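Local coordinates for aldo-keto reductase family 1 member C1 (Caenorhabditis elegans, PDB 1QWK), which probably reduces aldehydes or ketones with NADPH, as an aldose-reductase-like member of the aldo-keto reductase family, at residues K9-G13 against P170-S174; M16-G22 against A259-S264; V31-K36 against A57-A61; W135-D139 against L166-V171. All blocks are in the same frame, centred on the assembly; numbering follows the deposited sequence.

Contact 1: residues K9-G13 against P170-S174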
loop_
_atom_site.group_PDB
_atom_site.type_symbol
_atom_site.label_atom_id
_atom_site.label_comp_id
_atom_site.label_asym_id
_atom_site.label_seq_id
_atom_site.Cartn_x
_atom_site.Cartn_y
_atom_site.Cartn_z
ATOM N N LYS A 9 -8.944 4.891 -12.279
ATOM C CA LYS A 9 -8.869 6.306 -12.612
ATOM C C LYS A 9 -9.121 7.149 -11.366
ATOM O O LYS A 9 -10.186 7.061 -10.751
ATOM C CB LYS A 9 -9.897 6.647 -13.696
ATOM C CG LYS A 9 -9.784 8.058 -14.242
ATOM C CD LYS A 9 -10.831 8.315 -15.322
ATOM C CE LYS A 9 -10.683 9.707 -15.925
ATOM N NZ LYS A 9 -9.355 9.888 -16.582
ATOM N N LEU A 10 -8.126 7.947 -10.986
ATOM C CA LEU A 10 -8.244 8.821 -9.820
ATOM C C LEU A 10 -9.156 10.003 -10.171
ATOM O O LEU A 10 -9.393 10.278 -11.348
ATOM C CB LEU A 10 -6.859 9.320 -9.389
ATOM C CG LEU A 10 -5.831 8.228 -9.054
ATOM C CD1 LEU A 10 -4.547 8.860 -8.533
ATOM C CD2 LEU A 10 -6.413 7.278 -8.012
ATOM N N SER A 11 -9.658 10.706 -9.157
ATOM C CA SER A 11 -10.576 11.826 -9.391
ATOM C C SER A 11 -10.027 12.953 -10.271
ATOM O O SER A 11 -10.803 13.721 -10.840
ATOM C CB SER A 11 -11.076 12.403 -8.061
ATOM O OG SER A 11 -10.036 13.008 -7.320
ATOM N N ASN A 12 -8.706 13.052 -10.392
ATOM C CA ASN A 12 -8.111 14.089 -11.227
ATOM C C ASN A 12 -7.700 13.559 -12.604
ATOM O O ASN A 12 -7.004 14.242 -13.360
ATOM C CB ASN A 12 -6.904 14.723 -10.525
ATOM C CG ASN A 12 -5.766 13.746 -10.319
ATOM O OD1 ASN A 12 -5.938 12.541 -10.476
ATOM N ND2 ASN A 12 -4.594 14.265 -9.956
ATOM N N GLY A 13 -8.133 12.342 -12.923
ATOM C CA GLY A 13 -7.829 11.760 -14.219
ATOM C C GLY A 13 -6.604 10.870 -14.301
ATOM O O GLY A 13 -6.427 10.148 -15.285
ATOM N N PRO A 170 -8.554 17.646 -3.596
ATOM C CA PRO A 170 -9.195 16.491 -2.960
ATOM C C PRO A 170 -8.190 15.390 -2.631
ATOM O O PRO A 170 -7.107 15.331 -3.216
ATOM C CB PRO A 170 -10.203 16.032 -4.013
ATOM C CG PRO A 170 -10.577 17.315 -4.693
ATOM C CD PRO A 170 -9.230 17.991 -4.858
ATOM N N VAL A 171 -8.538 14.536 -1.675
ATOM C CA VAL A 171 -7.681 13.409 -1.332
ATOM C C VAL A 171 -7.924 12.425 -2.482
ATOM O O VAL A 171 -9.058 12.011 -2.712
ATOM C CB VAL A 171 -8.108 12.777 0.008
ATOM C CG1 VAL A 171 -7.328 11.493 0.253
ATOM C CG2 VAL A 171 -7.869 13.768 1.145
ATOM N N HIS A 172 -6.869 12.048 -3.204
ATOM C CA HIS A 172 -7.022 11.150 -4.355
ATOM C C HIS A 172 -6.956 9.667 -4.012
ATOM O O HIS A 172 -7.504 8.834 -4.738
ATOM C CB HIS A 172 -5.941 11.432 -5.414
ATOM C CG HIS A 172 -5.868 12.864 -5.857
ATOM N ND1 HIS A 172 -6.938 13.533 -6.416
ATOM C CD2 HIS A 172 -4.840 13.743 -5.847
ATOM C CE1 HIS A 172 -6.570 14.761 -6.732
ATOM N NE2 HIS A 172 -5.300 14.915 -6.398
ATOM N N ASN A 173 -6.279 9.335 -2.917
ATOM C CA ASN A 173 -6.111 7.938 -2.526
ATOM C C ASN A 173 -5.941 7.762 -1.018
ATOM O O ASN A 173 -5.450 8.655 -0.326
ATOM C CB ASN A 173 -4.892 7.364 -3.274
ATOM C CG ASN A 173 -4.481 5.972 -2.790
ATOM O OD1 ASN A 173 -3.569 5.823 -1.969
ATOM N ND2 ASN A 173 -5.144 4.949 -3.312
ATOM N N SER A 174 -6.379 6.610 -0.520
ATOM C CA SER A 174 -6.251 6.249 0.887
ATOM C C SER A 174 -5.676 4.837 0.908
ATOM O O SER A 174 -6.261 3.915 0.340
ATOM C CB SER A 174 -7.613 6.254 1.587
ATOM O OG SER A 174 -7.515 5.636 2.867
HETATM O O HOH W 1 -9.529 9.517 -6.531
HETATM O O HOH W 2 -11.029 12.375 -4.746
#

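Contact 2: residues M16-G22 against A259-S264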
loop_
_atom_site.group_PDB
_atom_site.type_symbol
_atom_site.label_atom_id
_atom_site.label_comp_id
_atom_site.label_asym_id
_atom_site.label_seq_id
_atom_site.Cartn_x
_atom_site.Cartn_y
_atom_site.Cartn_z
ATOM N N MET A 16 -4.004 4.900 -12.090
ATOM C CA MET A 16 -3.143 4.180 -11.153
ATOM C C MET A 16 -3.276 2.665 -11.317
ATOM O O MET A 16 -4.361 2.113 -11.157
ATOM C CB MET A 16 -3.501 4.565 -9.711
ATOM C CG MET A 16 -2.721 3.800 -8.643
ATOM S SD MET A 16 -3.165 4.285 -6.952
ATOM C CE MET A 16 -4.757 3.466 -6.778
ATOM N N PRO A 17 -2.169 1.972 -11.638
ATOM C CA PRO A 17 -2.214 0.513 -11.810
ATOM C C PRO A 17 -2.854 -0.152 -10.591
ATOM O O PRO A 17 -2.554 0.212 -9.457
ATOM C CB PRO A 17 -0.743 0.139 -11.974
ATOM C CG PRO A 17 -0.166 1.361 -12.663
ATOM C CD PRO A 17 -0.813 2.497 -11.895
ATOM N N VAL A 18 -3.720 -1.132 -10.839
ATOM C CA VAL A 18 -4.436 -1.836 -9.779
ATOM C C VAL A 18 -3.566 -2.747 -8.922
ATOM O O VAL A 18 -3.955 -3.112 -7.813
ATOM C CB VAL A 18 -5.601 -2.674 -10.349
ATOM C CG1 VAL A 18 -6.594 -1.766 -11.062
ATOM C CG2 VAL A 18 -5.064 -3.735 -11.303
ATOM N N ILE A 19 -2.405 -3.134 -9.436
ATOM C CA ILE A 19 -1.503 -3.982 -8.675
ATOM C C ILE A 19 -0.110 -3.375 -8.705
ATOM O O ILE A 19 0.354 -2.891 -9.737
ATOM C CB ILE A 19 -1.470 -5.434 -9.225
ATOM C CG1 ILE A 19 -0.508 -6.288 -8.389
ATOM C CG2 ILE A 19 -1.076 -5.436 -10.697
ATOM C CD1 ILE A 19 -0.600 -7.785 -8.688
ATOM N N GLY A 20 0.544 -3.368 -7.553
ATOM C CA GLY A 20 1.876 -2.811 -7.495
ATOM C C GLY A 20 2.746 -3.616 -6.563
ATOM O O GLY A 20 2.266 -4.489 -5.837
ATOM N N LEU A 21 4.038 -3.329 -6.596
ATOM C CA LEU A 21 4.980 -4.012 -5.731
ATOM C C LEU A 21 5.110 -3.224 -4.436
ATOM O O LEU A 21 5.458 -2.042 -4.449
ATOM C CB LEU A 21 6.348 -4.113 -6.413
ATOM C CG LEU A 21 7.455 -4.814 -5.617
ATOM C CD1 LEU A 21 7.131 -6.296 -5.476
ATOM C CD2 LEU A 21 8.790 -4.623 -6.328
ATOM N N GLY A 22 4.793 -3.875 -3.323
ATOM C CA GLY A 22 4.917 -3.234 -2.027
ATOM C C GLY A 22 6.335 -3.506 -1.564
ATOM O O GLY A 22 6.751 -4.665 -1.510
ATOM N N ALA A 259 -7.069 -1.219 -5.026
ATOM C CA ALA A 259 -5.810 -1.493 -5.698
ATOM C C ALA A 259 -5.094 -2.338 -4.641
ATOM O O ALA A 259 -5.444 -2.270 -3.456
ATOM C CB ALA A 259 -5.042 -0.205 -5.965
ATOM N N ILE A 260 -4.107 -3.131 -5.046
ATOM C CA ILE A 260 -3.395 -3.992 -4.100
ATOM C C ILE A 260 -1.879 -3.846 -4.160
ATOM O O ILE A 260 -1.319 -3.499 -5.200
ATOM C CB ILE A 260 -3.746 -5.480 -4.328
ATOM C CG1 ILE A 260 -3.380 -5.896 -5.754
ATOM C CG2 ILE A 260 -5.236 -5.705 -4.054
ATOM C CD1 ILE A 260 -3.680 -7.367 -6.079
ATOM N N LEU A 261 -1.231 -4.133 -3.031
ATOM C CA LEU A 261 0.221 -4.038 -2.891
ATOM C C LEU A 261 0.854 -5.253 -2.214
ATOM O O LEU A 261 1.321 -5.159 -1.083
ATOM C CB LEU A 261 0.595 -2.794 -2.075
ATOM C CG LEU A 261 0.287 -1.423 -2.664
ATOM C CD1 LEU A 261 0.644 -0.329 -1.651
ATOM C CD2 LEU A 261 1.068 -1.234 -3.954
ATOM N N PRO A 262 0.868 -6.413 -2.891
ATOM C CA PRO A 262 1.474 -7.610 -2.291
ATOM C C PRO A 262 2.944 -7.325 -1.948
ATOM O O PRO A 262 3.667 -6.735 -2.757
ATOM C CB PRO A 262 1.309 -8.665 -3.388
ATOM C CG PRO A 262 1.286 -7.848 -4.656
ATOM C CD PRO A 262 0.402 -6.688 -4.259
ATOM N N LYS A 263 3.371 -7.752 -0.757
ATOM C CA LYS A 263 4.734 -7.522 -0.256
ATOM C C LYS A 263 5.801 -8.539 -0.662
ATOM O O LYS A 263 6.994 -8.312 -0.443
ATOM C CB LYS A 263 4.723 -7.437 1.277
ATOM C CG LYS A 263 4.366 -8.755 1.971
ATOM C CD LYS A 263 4.536 -8.677 3.484
ATOM C CE LYS A 263 4.163 -9.990 4.163
ATOM N NZ LYS A 263 4.368 -9.944 5.644
ATOM N N SER A 264 5.377 -9.659 -1.233
ATOM C CA SER A 264 6.307 -10.705 -1.652
ATOM C C SER A 264 7.569 -10.133 -2.299
ATOM O O SER A 264 7.498 -9.191 -3.087
ATOM C CB SER A 264 5.611 -11.653 -2.628
ATOM O OG SER A 264 4.470 -12.245 -2.025
HETATM O O HOH W 3 -1.483 -0.740 -6.793
HETATM O O HOH W 4 8.660 -5.832 0.506
#

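Contact 3: residues V31-K36 against A57-A61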
loop_
_atom_site.group_PDB
_atom_site.type_symbol
_atom_site.label_atom_id
_atom_site.label_comp_id
_atom_site.label_asym_id
_atom_site.label_seq_id
_atom_site.Cartn_x
_atom_site.Cartn_y
_atom_site.Cartn_z
ATOM N N VAL A 31 15.433 -5.129 -2.831
ATOM C CA VAL A 31 14.482 -4.351 -3.612
ATOM C C VAL A 31 14.873 -4.150 -5.071
ATOM O O VAL A 31 14.009 -4.111 -5.945
ATOM C CB VAL A 31 14.214 -2.970 -2.971
ATOM C CG1 VAL A 31 15.355 -2.011 -3.266
ATOM C CG2 VAL A 31 12.892 -2.422 -3.485
ATOM N N ILE A 32 16.165 -4.030 -5.348
ATOM C CA ILE A 32 16.586 -3.847 -6.729
ATOM C C ILE A 32 16.153 -5.044 -7.570
ATOM O O ILE A 32 15.531 -4.883 -8.623
ATOM C CB ILE A 32 18.109 -3.669 -6.833
ATOM C CG1 ILE A 32 18.517 -2.348 -6.174
ATOM C CG2 ILE A 32 18.538 -3.692 -8.295
ATOM C CD1 ILE A 32 20.020 -2.134 -6.092
ATOM N N THR A 33 16.475 -6.246 -7.101
ATOM C CA THR A 33 16.106 -7.470 -7.811
ATOM C C THR A 33 14.587 -7.616 -7.870
ATOM O O THR A 33 14.034 -8.056 -8.878
ATOM C CB THR A 33 16.682 -8.718 -7.110
ATOM O OG1 THR A 33 18.108 -8.605 -7.026
ATOM C CG2 THR A 33 16.325 -9.976 -7.887
ATOM N N ALA A 34 13.918 -7.246 -6.782
ATOM C CA ALA A 34 12.467 -7.339 -6.709
ATOM C C ALA A 34 11.787 -6.402 -7.706
ATOM O O ALA A 34 10.852 -6.796 -8.401
ATOM C CB ALA A 34 11.994 -7.026 -5.288
ATOM N N VAL A 35 12.257 -5.161 -7.771
ATOM C CA VAL A 35 11.673 -4.186 -8.681
ATOM C C VAL A 35 11.834 -4.620 -10.134
ATOM O O VAL A 35 10.870 -4.612 -10.899
ATOM C CB VAL A 35 12.309 -2.783 -8.487
ATOM C CG1 VAL A 35 11.857 -1.839 -9.590
ATOM C CG2 VAL A 35 11.906 -2.218 -7.129
ATOM N N LYS A 36 13.047 -5.012 -10.516
ATOM C CA LYS A 36 13.289 -5.435 -11.894
ATOM C C LYS A 36 12.480 -6.670 -12.270
ATOM O O LYS A 36 11.971 -6.771 -13.387
ATOM C CB LYS A 36 14.782 -5.687 -12.112
ATOM C CG LYS A 36 15.633 -4.464 -11.808
ATOM C CD LYS A 36 17.104 -4.671 -12.150
ATOM C CE LYS A 36 17.331 -4.713 -13.652
ATOM N NZ LYS A 36 18.774 -4.907 -13.975
ATOM N N ALA A 57 17.833 2.781 -3.617
ATOM C CA ALA A 57 17.973 1.519 -4.332
ATOM C C ALA A 57 16.925 1.423 -5.439
ATOM O O ALA A 57 17.217 0.974 -6.549
ATOM C CB ALA A 57 17.825 0.352 -3.365
ATOM N N ILE A 58 15.702 1.850 -5.138
ATOM C CA ILE A 58 14.632 1.812 -6.126
ATOM C C ILE A 58 14.978 2.740 -7.287
ATOM O O ILE A 58 14.691 2.431 -8.444
ATOM C CB ILE A 58 13.280 2.224 -5.501
ATOM C CG1 ILE A 58 12.863 1.177 -4.462
ATOM C CG2 ILE A 58 12.217 2.363 -6.587
ATOM C CD1 ILE A 58 11.580 1.501 -3.718
ATOM N N GLY A 59 15.607 3.868 -6.973
ATOM C CA GLY A 59 15.996 4.810 -8.007
ATOM C C GLY A 59 16.993 4.159 -8.944
ATOM O O GLY A 59 16.944 4.348 -10.161
ATOM N N THR A 60 17.901 3.377 -8.371
ATOM C CA THR A 60 18.910 2.680 -9.160
ATOM C C THR A 60 18.232 1.624 -10.030
ATOM O O THR A 60 18.563 1.467 -11.205
ATOM C CB THR A 60 19.962 2.015 -8.245
ATOM O OG1 THR A 60 20.660 3.030 -7.514
ATOM C CG2 THR A 60 20.969 1.213 -9.067
ATOM N N ALA A 61 17.271 0.911 -9.452
ATOM C CA ALA A 61 16.549 -0.118 -10.186
ATOM C C ALA A 61 15.827 0.484 -11.389
ATOM O O ALA A 61 15.888 -0.051 -12.497
ATOM C CB ALA A 61 15.547 -0.813 -9.266
#

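Contact 4: residues W135-D139 against L166-V171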
loop_
_atom_site.group_PDB
_atom_site.type_symbol
_atom_site.label_atom_id
_atom_site.label_comp_id
_atom_site.label_asym_id
_atom_site.label_seq_id
_atom_site.Cartn_x
_atom_site.Cartn_y
_atom_site.Cartn_z
ATOM N N TRP A 135 -2.620 18.482 5.530
ATOM C CA TRP A 135 -3.137 18.429 4.171
ATOM C C TRP A 135 -2.819 19.677 3.340
ATOM O O TRP A 135 -2.607 19.580 2.130
ATOM C CB TRP A 135 -4.645 18.181 4.168
ATOM C CG TRP A 135 -5.131 17.833 2.807
ATOM C CD1 TRP A 135 -5.988 18.552 2.034
ATOM C CD2 TRP A 135 -4.707 16.716 2.015
ATOM N NE1 TRP A 135 -6.123 17.958 0.800
ATOM C CE2 TRP A 135 -5.347 16.829 0.762
ATOM C CE3 TRP A 135 -3.841 15.633 2.243
ATOM C CZ2 TRP A 135 -5.154 15.898 -0.266
ATOM C CZ3 TRP A 135 -3.648 14.706 1.219
ATOM C CH2 TRP A 135 -4.302 14.848 -0.018
ATOM N N ARG A 136 -2.785 20.847 3.972
ATOM C CA ARG A 136 -2.472 22.058 3.223
ATOM C C ARG A 136 -1.095 21.936 2.564
ATOM O O ARG A 136 -0.878 22.459 1.469
ATOM C CB ARG A 136 -2.521 23.294 4.133
ATOM C CG ARG A 136 -3.869 23.518 4.808
ATOM C CD ARG A 136 -3.951 24.902 5.440
ATOM N NE ARG A 136 -4.183 25.920 4.425
ATOM C CZ ARG A 136 -5.386 26.292 3.997
ATOM N NH1 ARG A 136 -6.480 25.742 4.510
ATOM N NH2 ARG A 136 -5.497 27.189 3.031
ATOM N N GLN A 137 -0.162 21.242 3.212
ATOM C CA GLN A 137 1.163 21.077 2.615
ATOM C C GLN A 137 1.107 20.149 1.401
ATOM O O GLN A 137 1.858 20.322 0.438
ATOM C CB GLN A 137 2.166 20.528 3.635
ATOM C CG GLN A 137 2.445 21.455 4.808
ATOM C CD GLN A 137 3.658 21.024 5.600
ATOM O OE1 GLN A 137 4.794 21.179 5.147
ATOM N NE2 GLN A 137 3.425 20.455 6.777
ATOM N N PHE A 138 0.217 19.162 1.448
ATOM C CA PHE A 138 0.074 18.236 0.331
ATOM C C PHE A 138 -0.548 18.961 -0.853
ATOM O O PHE A 138 -0.171 18.738 -2.007
ATOM C CB PHE A 138 -0.762 17.019 0.756
ATOM C CG PHE A 138 0.050 15.960 1.451
ATOM C CD1 PHE A 138 0.690 14.963 0.714
ATOM C CD2 PHE A 138 0.277 16.026 2.828
ATOM C CE1 PHE A 138 1.544 14.056 1.329
ATOM C CE2 PHE A 138 1.134 15.122 3.450
ATOM C CZ PHE A 138 1.774 14.133 2.699
ATOM N N ASP A 139 -1.498 19.840 -0.559
ATOM C CA ASP A 139 -2.155 20.632 -1.594
ATOM C C ASP A 139 -1.074 21.442 -2.315
ATOM O O ASP A 139 -1.064 21.527 -3.542
ATOM C CB ASP A 139 -3.171 21.573 -0.947
ATOM C CG ASP A 139 -3.787 22.554 -1.938
ATOM O OD1 ASP A 139 -4.532 22.117 -2.838
ATOM O OD2 ASP A 139 -3.516 23.769 -1.817
ATOM N N LEU A 166 -11.644 21.394 3.696
ATOM C CA LEU A 166 -10.836 22.585 3.452
ATOM C C LEU A 166 -11.098 23.208 2.087
ATOM O O LEU A 166 -10.806 24.385 1.872
ATOM C CB LEU A 166 -9.352 22.246 3.567
ATOM C CG LEU A 166 -8.858 21.783 4.936
ATOM C CD1 LEU A 166 -7.365 21.486 4.855
ATOM C CD2 LEU A 166 -9.128 22.862 5.974
ATOM N N GLY A 167 -11.629 22.414 1.165
ATOM C CA GLY A 167 -11.918 22.926 -0.161
ATOM C C GLY A 167 -10.684 23.084 -1.029
ATOM O O GLY A 167 -10.685 23.861 -1.983
ATOM N N LEU A 168 -9.623 22.360 -0.695
ATOM C CA LEU A 168 -8.389 22.414 -1.470
ATOM C C LEU A 168 -8.362 21.183 -2.377
ATOM O O LEU A 168 -9.413 20.626 -2.711
ATOM C CB LEU A 168 -7.173 22.411 -0.533
ATOM C CG LEU A 168 -7.157 23.499 0.546
ATOM C CD1 LEU A 168 -5.916 23.341 1.417
ATOM C CD2 LEU A 168 -7.183 24.878 -0.113
ATOM N N THR A 169 -7.170 20.761 -2.785
ATOM C CA THR A 169 -7.046 19.583 -3.634
ATOM C C THR A 169 -7.684 18.397 -2.909
ATOM O O THR A 169 -7.428 18.171 -1.728
ATOM C CB THR A 169 -5.558 19.270 -3.928
ATOM O OG1 THR A 169 -4.983 20.364 -4.656
ATOM C CG2 THR A 169 -5.427 17.996 -4.755
ATOM N N PRO A 170 -8.554 17.646 -3.596
ATOM C CA PRO A 170 -9.195 16.491 -2.960
ATOM C C PRO A 170 -8.190 15.390 -2.631
ATOM O O PRO A 170 -7.107 15.331 -3.216
ATOM C CB PRO A 170 -10.203 16.032 -4.013
ATOM C CG PRO A 170 -10.577 17.315 -4.693
ATOM C CD PRO A 170 -9.230 17.991 -4.858
ATOM N N VAL A 171 -8.538 14.536 -1.675
ATOM C CA VAL A 171 -7.681 13.409 -1.332
ATOM C C VAL A 171 -7.924 12.425 -2.482
ATOM O O VAL A 171 -9.058 12.011 -2.712
ATOM C CB VAL A 171 -8.108 12.777 0.008
ATOM C CG1 VAL A 171 -7.328 11.493 0.253
ATOM C CG2 VAL A 171 -7.869 13.768 1.145
HETATM O O HOH W 5 -9.578 26.133 3.507
#

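Contact 1: residues K9-G13 against P170-S174
S11 meets H172 at the rim of its imidazole, where OG lies in the ring plane. H172 ND1 donates to S11 OG at 3.3 Å, a long bond but fairly straight at 158°. N12 approaches the same ring from a different direction, over one face. Its amide plane is tilted 24° from the imidazole in an offset stack, with ND2 3.7 Å from H172 NE2 and nearer the rim than the centre. P170 O sits over the middle of the opposite face, so the imidazole is layered between an amide and a peptide carbonyl. L10 packs alongside, its CD2 3.8 Å from H172 O and its CD1 near H172 CB.

Two waters extend the polar link. One accepts from S11 N and donates to H172 O; the other accepts from S11 OG and donates to V171 O.

These groups are positioned by a type I beta turn from L10 to G13, closed by G13 N to L10 O at 2.9 Å. With chi1 at 65°, CG of N12 is held between its own N and carbonyl carbon, over the histidine, while ND2 donates to Y142 OH and K148 O and OD1 accepts from V14 N. An alanine in place of H172 would probably leave S11 OG without its ring donor and open a gap beneath the N12 amide. The turn joins strands 7-9 and 15-17, the N-terminal hairpin that in aldo-keto reductases closes the bottom of the (beta/alpha)8 barrel, and here it is docked at the start of barrel strand 173-177.

Contact 2: residues M16-G22 against A259-S264
Backbone hydrogen bonds define the contact between V18-G22 and A259-P262. I260 is gripped through both its polar backbone atoms: its N donates to V18 O at 2.8 Å, and its O accepts from G20 N at 3.0 Å. With I19 facing I260 between these two bonds, the pair forms a single parallel bridge. Further on, G22 N reaches P262 O at 3.1 Å, but from above the carbonyl plane, 39° out of it. P262 itself has no N-H to give, and G20 O, buried next to its CD, has no polar partner in the model.

Weaker C-H contacts follow the same register: A259 CA lies near V18 O with a strongly bent C-H...O angle, while I19 CA makes a straighter approach to I260 O. Water adds two bridges, one donating to P17 O and I260 O, the other to G22 O and K263 O.

Apolar packing lies on two faces. On one, CG1 of I19 and CG1 of I260 meet at 3.9 Å; chi1 of 59° in I260 sets its CG1 between N and carbonyl carbon, against V18 O as well as I19 CG1. On the other, a bend at chi3 brings M16 CE to A259 CB at 3.8 Å. The glycines leave room for this closeness: a beta carbon on G22 would clash with L261 O, and one on G20 would press on L261 CD2.

The contact joins the first and last strands of the eight-stranded barrel. L261 packs inward on L45 and D47 of strand 45-47 and T199 of strand 197-201, while I260 faces L250, A253 and L254 of helix 245-255.

Contact 3: residues V31-K36 against A57-A61
Two helices on the outside of the aldo-keto reductase barrel, 28-41 and 55-68, pack here through V31, I32 and V35 of one and A57, I58 and A61 of the other. The closest pair is V31 CG1 with A57 CB at 3.4 Å, tighter than usual van der Waals contact. A chi1 of 78° places that methyl between the backbone N and carbonyl carbon of V31 and turns the other branch, CG2, onto I58 CG1 at 3.7 Å; these two side chains cross at about a right angle. I32 lays CG1 against A57, 3.6 Å from its O and 4.0 Å from its CB. One turn further on, V35 CG1 meets A61 CB at 3.8 Å, a methyl also approached by I32 and by K36 CG.

The alanines let the backbones close in: the segment axes come within 8.6 Å, crossing at -41°, and I32 CA lies 5.1 Å from A61 CA. Beyond the apolar seam, K36 NZ forms salt bridges to E68 and E64, further along the second helix. Inward, V35 packs on L21 of strand 21-22 and I58 on T23 and T48. Neighbouring helices running in broadly the same direction, 41° apart, are what successive beta-alpha units of a TIM barrel produce.

Contact 4: residues W135-D139 against L166-V171
L166 leans its CD1 on R136 CG at 4.0 Å and also reaches the edge of the W135 indole near CD1. Its carbonyl takes a hydrogen from a water that in turn accepts from R136 NH1, in the plane of the guanidinium. G167, with positive phi, is where the chain leaves helical geometry after helix 157-164.

L168 touches two side chains with different atoms. Its CD1 stands over the centre of the guanidinium face, 4.0 Å from R136 CZ, and its CB lies against D139 OD1. The arginine chain is bent at chi3 (77°), which folds its flat end over this methyl.

At T169 direct hydrogen bonds begin. D139 OD1 accepts twice, from T169 OG1 at 2.6 Å and from T169 N at 3.0 Å, the amide coming from above the carboxylate plane; OD2 is paired with K143, so both oxygens are engaged. This is the loop between helix 157-164 and strand 173-177 of the (beta/alpha)8 barrel, fastened to the preceding helix of the outer layer. T169 O receives W135 NE1 at 2.9 Å, lying exactly in the indole plane, with a donor angle of 152°.

P170 brings its O to the indole edge, 3.6 Å from W135 CZ2. V171 moves over the face instead: CG2 makes a CH-pi contact 3.9 Å from the centroid of the W135 six-membered ring, 18° off its normal, while F138 CB lies over the rim of the opposite face. A leucine in place of W135 would probably leave T169 O without its indole donor and V171 CG2 without a flat ring beneath it.

Contacts 1 and 4 lie side by side, centres 12 Å apart, and share P170 and V171: residues 166-171 lie along helix 131-143, and the chain continues through 170-174 to the N-terminal turn. Contact 1 touches contact 2 through N173 ND2 and M16 CE, 3.8 Å apart, both contacts reaching the barrel sheet. Contact 2 meets contact 3 where L21 CD2 approaches A34 O at 3.6 Å, as strand 21-22 leads into helix 28-41. Contacts 3 and 4 are remote, with centres 31 Å apart. Contacts 2 and 3 come nearest the predicted proton donor Y52 and K81, predicted to lower its pKa: side chains of L261 and K81, and of I58 and Y52, are each about 6 Å apart, whereas contact 1 lies away from the site.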